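Side-chain contacts in cyclopropane mycolic acid synthase MmaA2 (Mycobacterium tuberculosis, PDB 1TPY), which transfers a methylene group from S-adenosyl-L-methionine to a double bond of mycolic acids, making the cis cyclopropane ring of the mycobacterial cell envelope lipids: residues L172-M177 and L182-W187; M210-S215 and N281-A286. All blocks are in the same frame, centred on the assembly; numbering follows the deposited sequence.

Both contacts belong to the Rossmann-like methyltransferase fold of the CFA/CMAS family. Contact 1 comes first along the chain. It joins the start of helix 174-179, just after strand 163-171, to the lead-in of helix 186-199. Contact 2 follows, and packs helix 208-218 on the C-terminal strand 278-286. Strands 163-171 and 278-286 are antiparallel neighbours in the mixed sheet, so the sheet connects the two places. The contact centres are 22 Å apart. Contact 1 is at the surface, away from the annotated sites. Contact 2 is buried and holds a helix against the sheet, with the F283 side chain about 10 Å from that of I136, an S-adenosyl-L-methionine-binding residue.

Contact 1: L172-M177 and L182-W187; sequences LTRQQM and LPLTLW
M177 and L182 meet where the short helix 174-179 is followed by the lead-in to helix 186-199. A capping box starts the first helix. Q176 N donates to T173 OG1 at 3.1 Å, and T173 N donates back to Q176 OE1 at 2.9 Å. This pair ties down the first turn, from which R174 and M177 reach the other segment. The close-packed part lies around M177. L182 N donates to M177 O at 2.9 Å. Beside this bond the side chains of M177 and L182 pack through CB on CB, 4.3 Å apart. The M177 chain runs extended at chi2 (-173°) and turns at chi3, and SD comes 3.9 Å from L184 CD2. L172 adds a lighter touch, with CD2 on L182 CD2 at 4.2 Å and the two side chains crossing at about a right angle. Y277, outside the two segments, touches both M177 and L182.

The outer side is looser. R174 and L184 are exposed, and both touch across the segments without a hydrogen bond. L184 is the centre of an inverse gamma turn, and its side chain starts toward the first helix. CD2 packs on the M177 sulfur, while CD1 lies against the guanidinium of R174. The arginine chain bends at chi3 (68°) on its way there. Its NH1 ends 3.4 Å from L184 CD1, an oblique approach to the flat group.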
loop_
_atom_site.group_PDB
_atom_site.type_symbol
_atom_site.label_atom_id
_atom_site.label_comp_id
_atom_site.label_asym_id
_atom_site.label_seq_id
_atom_site.Cartn_x
_atom_site.Cartn_y
_atom_site.Cartn_z
ATOM N N LEU A 172 0.622 12.379 11.310
ATOM C CA LEU A 172 0.224 12.882 12.613
ATOM C C LEU A 172 -0.487 14.207 12.393
ATOM O O LEU A 172 -0.183 14.923 11.446
ATOM C CB LEU A 172 1.447 13.136 13.496
ATOM C CG LEU A 172 2.016 12.005 14.348
ATOM C CD1 LEU A 172 2.531 10.871 13.469
ATOM C CD2 LEU A 172 3.132 12.579 15.212
ATOM N N THR A 173 -1.438 14.527 13.259
ATOM C CA THR A 173 -2.124 15.803 13.157
ATOM C C THR A 173 -1.086 16.819 13.622
ATOM O O THR A 173 -0.030 16.438 14.134
ATOM C CB THR A 173 -3.337 15.866 14.100
ATOM O OG1 THR A 173 -2.903 15.650 15.453
ATOM C CG2 THR A 173 -4.362 14.791 13.723
ATOM N N ARG A 174 -1.371 18.104 13.448
ATOM C CA ARG A 174 -0.431 19.128 13.878
ATOM C C ARG A 174 -0.265 19.050 15.394
ATOM O O ARG A 174 0.826 19.255 15.919
ATOM C CB ARG A 174 -0.932 20.515 13.475
ATOM C CG ARG A 174 -1.100 20.707 11.969
ATOM C CD ARG A 174 -1.853 22.000 11.642
ATOM N NE ARG A 174 -1.089 23.198 11.979
ATOM C CZ ARG A 174 0.049 23.549 11.388
ATOM N NH1 ARG A 174 0.677 24.657 11.759
ATOM N NH2 ARG A 174 0.559 22.797 10.421
ATOM N N GLN A 175 -1.350 18.740 16.093
ATOM C CA GLN A 175 -1.303 18.660 17.549
ATOM C C GLN A 175 -0.466 17.473 18.004
ATOM O O GLN A 175 0.283 17.576 18.972
ATOM C CB GLN A 175 -2.723 18.568 18.132
ATOM C CG GLN A 175 -2.782 18.564 19.672
ATOM C CD GLN A 175 -2.102 19.781 20.298
ATOM O OE1 GLN A 175 -1.226 19.646 21.151
ATOM N NE2 GLN A 175 -2.505 20.972 19.873
ATOM N N GLN A 176 -0.587 16.345 17.312
ATOM C CA GLN A 176 0.188 15.170 17.687
ATOM C C GLN A 176 1.673 15.475 17.523
ATOM O O GLN A 176 2.487 15.079 18.355
ATOM C CB GLN A 176 -0.221 13.958 16.848
ATOM C CG GLN A 176 -1.669 13.518 17.092
ATOM C CD GLN A 176 -2.096 12.342 16.218
ATOM O OE1 GLN A 176 -1.780 12.286 15.032
ATOM N NE2 GLN A 176 -2.829 11.407 16.805
ATOM N N MET A 177 2.023 16.194 16.460
ATOM C CA MET A 177 3.412 16.564 16.239
ATOM C C MET A 177 3.887 17.419 17.410
ATOM O O MET A 177 4.981 17.219 17.933
ATOM C CB MET A 177 3.569 17.347 14.933
ATOM C CG MET A 177 3.522 16.486 13.682
ATOM S SD MET A 177 3.909 17.430 12.196
ATOM C CE MET A 177 2.328 17.425 11.360
ATOM N N LEU A 182 7.856 17.458 17.667
ATOM C CA LEU A 182 8.367 17.432 16.292
ATOM C C LEU A 182 8.099 18.789 15.641
ATOM O O LEU A 182 6.952 19.181 15.479
ATOM C CB LEU A 182 7.666 16.319 15.500
ATOM C CG LEU A 182 8.227 14.889 15.514
ATOM C CD1 LEU A 182 8.969 14.575 16.803
ATOM C CD2 LEU A 182 7.081 13.922 15.286
ATOM N N PRO A 183 9.159 19.515 15.245
ATOM C CA PRO A 183 9.019 20.840 14.621
ATOM C C PRO A 183 8.614 20.893 13.148
ATOM O O PRO A 183 8.972 20.021 12.356
ATOM C CB PRO A 183 10.395 21.454 14.835
ATOM C CG PRO A 183 11.289 20.258 14.610
ATOM C CD PRO A 183 10.584 19.180 15.438
ATOM N N LEU A 184 7.879 21.943 12.792
ATOM C CA LEU A 184 7.451 22.157 11.414
ATOM C C LEU A 184 8.581 22.930 10.741
ATOM O O LEU A 184 8.597 24.156 10.751
ATOM C CB LEU A 184 6.155 22.977 11.375
ATOM C CG LEU A 184 4.907 22.307 11.961
ATOM C CD1 LEU A 184 3.779 23.327 12.127
ATOM C CD2 LEU A 184 4.479 21.165 11.046
ATOM N N THR A 185 9.523 22.203 10.155
ATOM C CA THR A 185 10.677 22.812 9.509
ATOM C C THR A 185 10.461 23.107 8.032
ATOM O O THR A 185 9.584 22.529 7.391
ATOM C CB THR A 185 11.897 21.896 9.625
ATOM O OG1 THR A 185 11.674 20.712 8.846
ATOM C CG2 THR A 185 12.130 21.506 11.088
ATOM N N LEU A 186 11.273 24.011 7.497
ATOM C CA LEU A 186 11.180 24.358 6.090
ATOM C C LEU A 186 11.485 23.120 5.258
ATOM O O LEU A 186 10.866 22.892 4.219
ATOM C CB LEU A 186 12.157 25.486 5.750
ATOM C CG LEU A 186 11.494 26.865 5.639
ATOM C CD1 LEU A 186 10.714 27.179 6.914
ATOM C CD2 LEU A 186 12.558 27.923 5.374
ATOM N N TRP A 187 12.430 22.311 5.729
ATOM C CA TRP A 187 12.787 21.097 5.015
ATOM C C TRP A 187 11.576 20.176 4.904
ATOM O O TRP A 187 11.341 19.590 3.853
ATOM C CB TRP A 187 13.919 20.346 5.724
ATOM C CG TRP A 187 14.127 18.984 5.131
ATOM C CD1 TRP A 187 14.805 18.677 3.981
ATOM C CD2 TRP A 187 13.540 17.760 5.587
ATOM N NE1 TRP A 187 14.668 17.339 3.693
ATOM C CE2 TRP A 187 13.897 16.753 4.661
ATOM C CE3 TRP A 187 12.741 17.417 6.688
ATOM C CZ2 TRP A 187 13.482 15.427 4.802
ATOM C CZ3 TRP A 187 12.328 16.095 6.828
ATOM C CH2 TRP A 187 12.700 15.116 5.888
#

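Contact 2: M210-S215 and N281-A286; sequences MVEEQS and NQFTLA
V211 O is gripped by two donors from S215, one turn further along helix 208-218. The backbone S215 N gives the ordinary helical bond at 3.0 Å. The hydroxyl S215 OG donates to the same V211 O at 2.7 Å, from the opposite face of the carbonyl plane. With chi1 at 66°, OG lies between the backbone N and the carbonyl carbon and can turn back to this oxygen. The buried hydroxyl is thereby satisfied within its own helix. S215 OG also lies 3.6 Å from L285 CD2, a nonpolar contact. S215 CB also rests on both methyls of L285.

V211 makes the other half of the contact. Its CG1 stands almost exactly over the middle of the F283 ring, 3.6 Å from the centroid and 6° off the normal. This is a CH-pi contact on one face of the ring. V211 CG1 is anti to the backbone N, which directs that methyl at the phenyl. V211 CB and CG2 spread toward the CZ end of the same ring. E212 CG approaches the ring obliquely, 4.5 Å from F283 CE2.

Helix and strand segments run nearly parallel, 14° apart, with their axes 10.8 Å from each other. This is the helix-on-sheet layering of a Rossmann-like alpha/beta fold. V211 and S215 fill the spacing from the helix, F283 and L285 from the strand. Strand 278-286 lies between strands 163-171 and 221-227. L166 of the first also touches V211, and L222 of the second touches F283 and E212. F151 of helix 147-157 touches both S215 and L285.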
loop_
_atom_site.group_PDB
_atom_site.type_symbol
_atom_site.label_atom_id
_atom_site.label_comp_id
_atom_site.label_asym_id
_atom_site.label_seq_id
_atom_site.Cartn_x
_atom_site.Cartn_y
_atom_site.Cartn_z
ATOM N N MET A 210 -9.079 10.464 10.954
ATOM C CA MET A 210 -9.836 10.484 9.701
ATOM C C MET A 210 -10.313 9.084 9.332
ATOM O O MET A 210 -11.466 8.900 8.944
ATOM C CB MET A 210 -8.990 11.049 8.560
ATOM C CG MET A 210 -8.891 12.568 8.530
ATOM S SD MET A 210 -7.738 13.130 7.240
ATOM C CE MET A 210 -8.451 12.308 5.843
ATOM N N VAL A 211 -9.417 8.103 9.444
ATOM C CA VAL A 211 -9.753 6.712 9.140
ATOM C C VAL A 211 -10.820 6.205 10.112
ATOM O O VAL A 211 -11.821 5.620 9.698
ATOM C CB VAL A 211 -8.513 5.792 9.250
ATOM C CG1 VAL A 211 -8.923 4.336 9.056
ATOM C CG2 VAL A 211 -7.476 6.184 8.208
ATOM N N GLU A 212 -10.600 6.437 11.404
ATOM C CA GLU A 212 -11.542 5.997 12.436
ATOM C C GLU A 212 -12.925 6.605 12.245
ATOM O O GLU A 212 -13.921 5.894 12.171
ATOM C CB GLU A 212 -11.042 6.376 13.833
ATOM C CG GLU A 212 -9.671 5.831 14.183
ATOM C CD GLU A 212 -9.227 6.252 15.576
ATOM O OE1 GLU A 212 -9.320 7.461 15.899
ATOM O OE2 GLU A 212 -8.782 5.380 16.343
ATOM N N GLU A 213 -12.973 7.929 12.177
ATOM C CA GLU A 213 -14.226 8.642 12.023
ATOM C C GLU A 213 -14.992 8.288 10.752
ATOM O O GLU A 213 -16.180 7.984 10.813
ATOM C CB GLU A 213 -13.968 10.148 12.074
ATOM C CG GLU A 213 -13.411 10.615 13.410
ATOM C CD GLU A 213 -13.162 12.105 13.440
ATOM O OE1 GLU A 213 -13.445 12.777 12.425
ATOM O OE2 GLU A 213 -12.682 12.607 14.475
ATOM N N GLN A 214 -14.316 8.331 9.608
ATOM C CA GLN A 214 -14.955 8.019 8.332
ATOM C C GLN A 214 -15.439 6.578 8.260
ATOM O O GLN A 214 -16.537 6.311 7.778
ATOM C CB GLN A 214 -13.991 8.280 7.176
ATOM C CG GLN A 214 -13.677 9.749 6.922
ATOM C CD GLN A 214 -14.847 10.521 6.323
ATOM O OE1 GLN A 214 -14.687 11.664 5.896
ATOM N NE2 GLN A 214 -16.027 9.899 6.287
ATOM N N SER A 215 -14.630 5.645 8.746
ATOM C CA SER A 215 -15.018 4.243 8.705
ATOM C C SER A 215 -16.119 3.953 9.716
ATOM O O SER A 215 -16.911 3.031 9.526
ATOM C CB SER A 215 -13.811 3.338 8.968
ATOM O OG SER A 215 -13.326 3.488 10.289
ATOM N N ASN A 281 -0.176 2.390 9.761
ATOM C CA ASN A 281 -1.052 1.553 10.567
ATOM C C ASN A 281 -1.907 0.541 9.830
ATOM O O ASN A 281 -2.269 0.734 8.668
ATOM C CB ASN A 281 -2.001 2.437 11.387
ATOM C CG ASN A 281 -1.286 3.225 12.467
ATOM O OD1 ASN A 281 -0.893 4.376 12.267
ATOM N ND2 ASN A 281 -1.110 2.602 13.618
ATOM N N GLN A 282 -2.224 -0.543 10.526
ATOM C CA GLN A 282 -3.101 -1.570 9.988
ATOM C C GLN A 282 -4.408 -1.476 10.779
ATOM O O GLN A 282 -4.436 -1.691 11.998
ATOM C CB GLN A 282 -2.491 -2.972 10.127
ATOM C CG GLN A 282 -1.383 -3.246 9.120
ATOM C CD GLN A 282 -1.073 -4.719 8.946
ATOM O OE1 GLN A 282 -0.355 -5.108 8.021
ATOM N NE2 GLN A 282 -1.610 -5.547 9.827
ATOM N N PHE A 283 -5.482 -1.124 10.081
ATOM C CA PHE A 283 -6.788 -0.998 10.712
ATOM C C PHE A 283 -7.667 -2.196 10.391
ATOM O O PHE A 283 -8.002 -2.442 9.228
ATOM C CB PHE A 283 -7.508 0.254 10.234
ATOM C CG PHE A 283 -6.802 1.539 10.556
ATOM C CD1 PHE A 283 -5.792 2.016 9.735
ATOM C CD2 PHE A 283 -7.190 2.300 11.655
ATOM C CE1 PHE A 283 -5.175 3.238 9.996
ATOM C CE2 PHE A 283 -6.579 3.524 11.926
ATOM C CZ PHE A 283 -5.569 3.993 11.094
ATOM N N THR A 284 -8.039 -2.944 11.421
ATOM C CA THR A 284 -8.901 -4.094 11.227
ATOM C C THR A 284 -10.320 -3.581 11.412
ATOM O O THR A 284 -10.742 -3.310 12.533
ATOM C CB THR A 284 -8.599 -5.201 12.253
ATOM O OG1 THR A 284 -7.239 -5.626 12.100
ATOM C CG2 THR A 284 -9.517 -6.397 12.033
ATOM N N LEU A 285 -11.033 -3.429 10.297
ATOM C CA LEU A 285 -12.399 -2.913 10.288
ATOM C C LEU A 285 -13.436 -3.996 10.006
ATOM O O LEU A 285 -13.436 -4.615 8.936
ATOM C CB LEU A 285 -12.509 -1.806 9.240
ATOM C CG LEU A 285 -11.535 -0.650 9.469
ATOM C CD1 LEU A 285 -11.415 0.198 8.218
ATOM C CD2 LEU A 285 -12.012 0.180 10.648
ATOM N N ALA A 286 -14.334 -4.199 10.965
ATOM C CA ALA A 286 -15.373 -5.214 10.847
ATOM C C ALA A 286 -16.760 -4.595 10.701
ATOM O O ALA A 286 -17.082 -3.604 11.358
ATOM C CB ALA A 286 -15.331 -6.130 12.072
#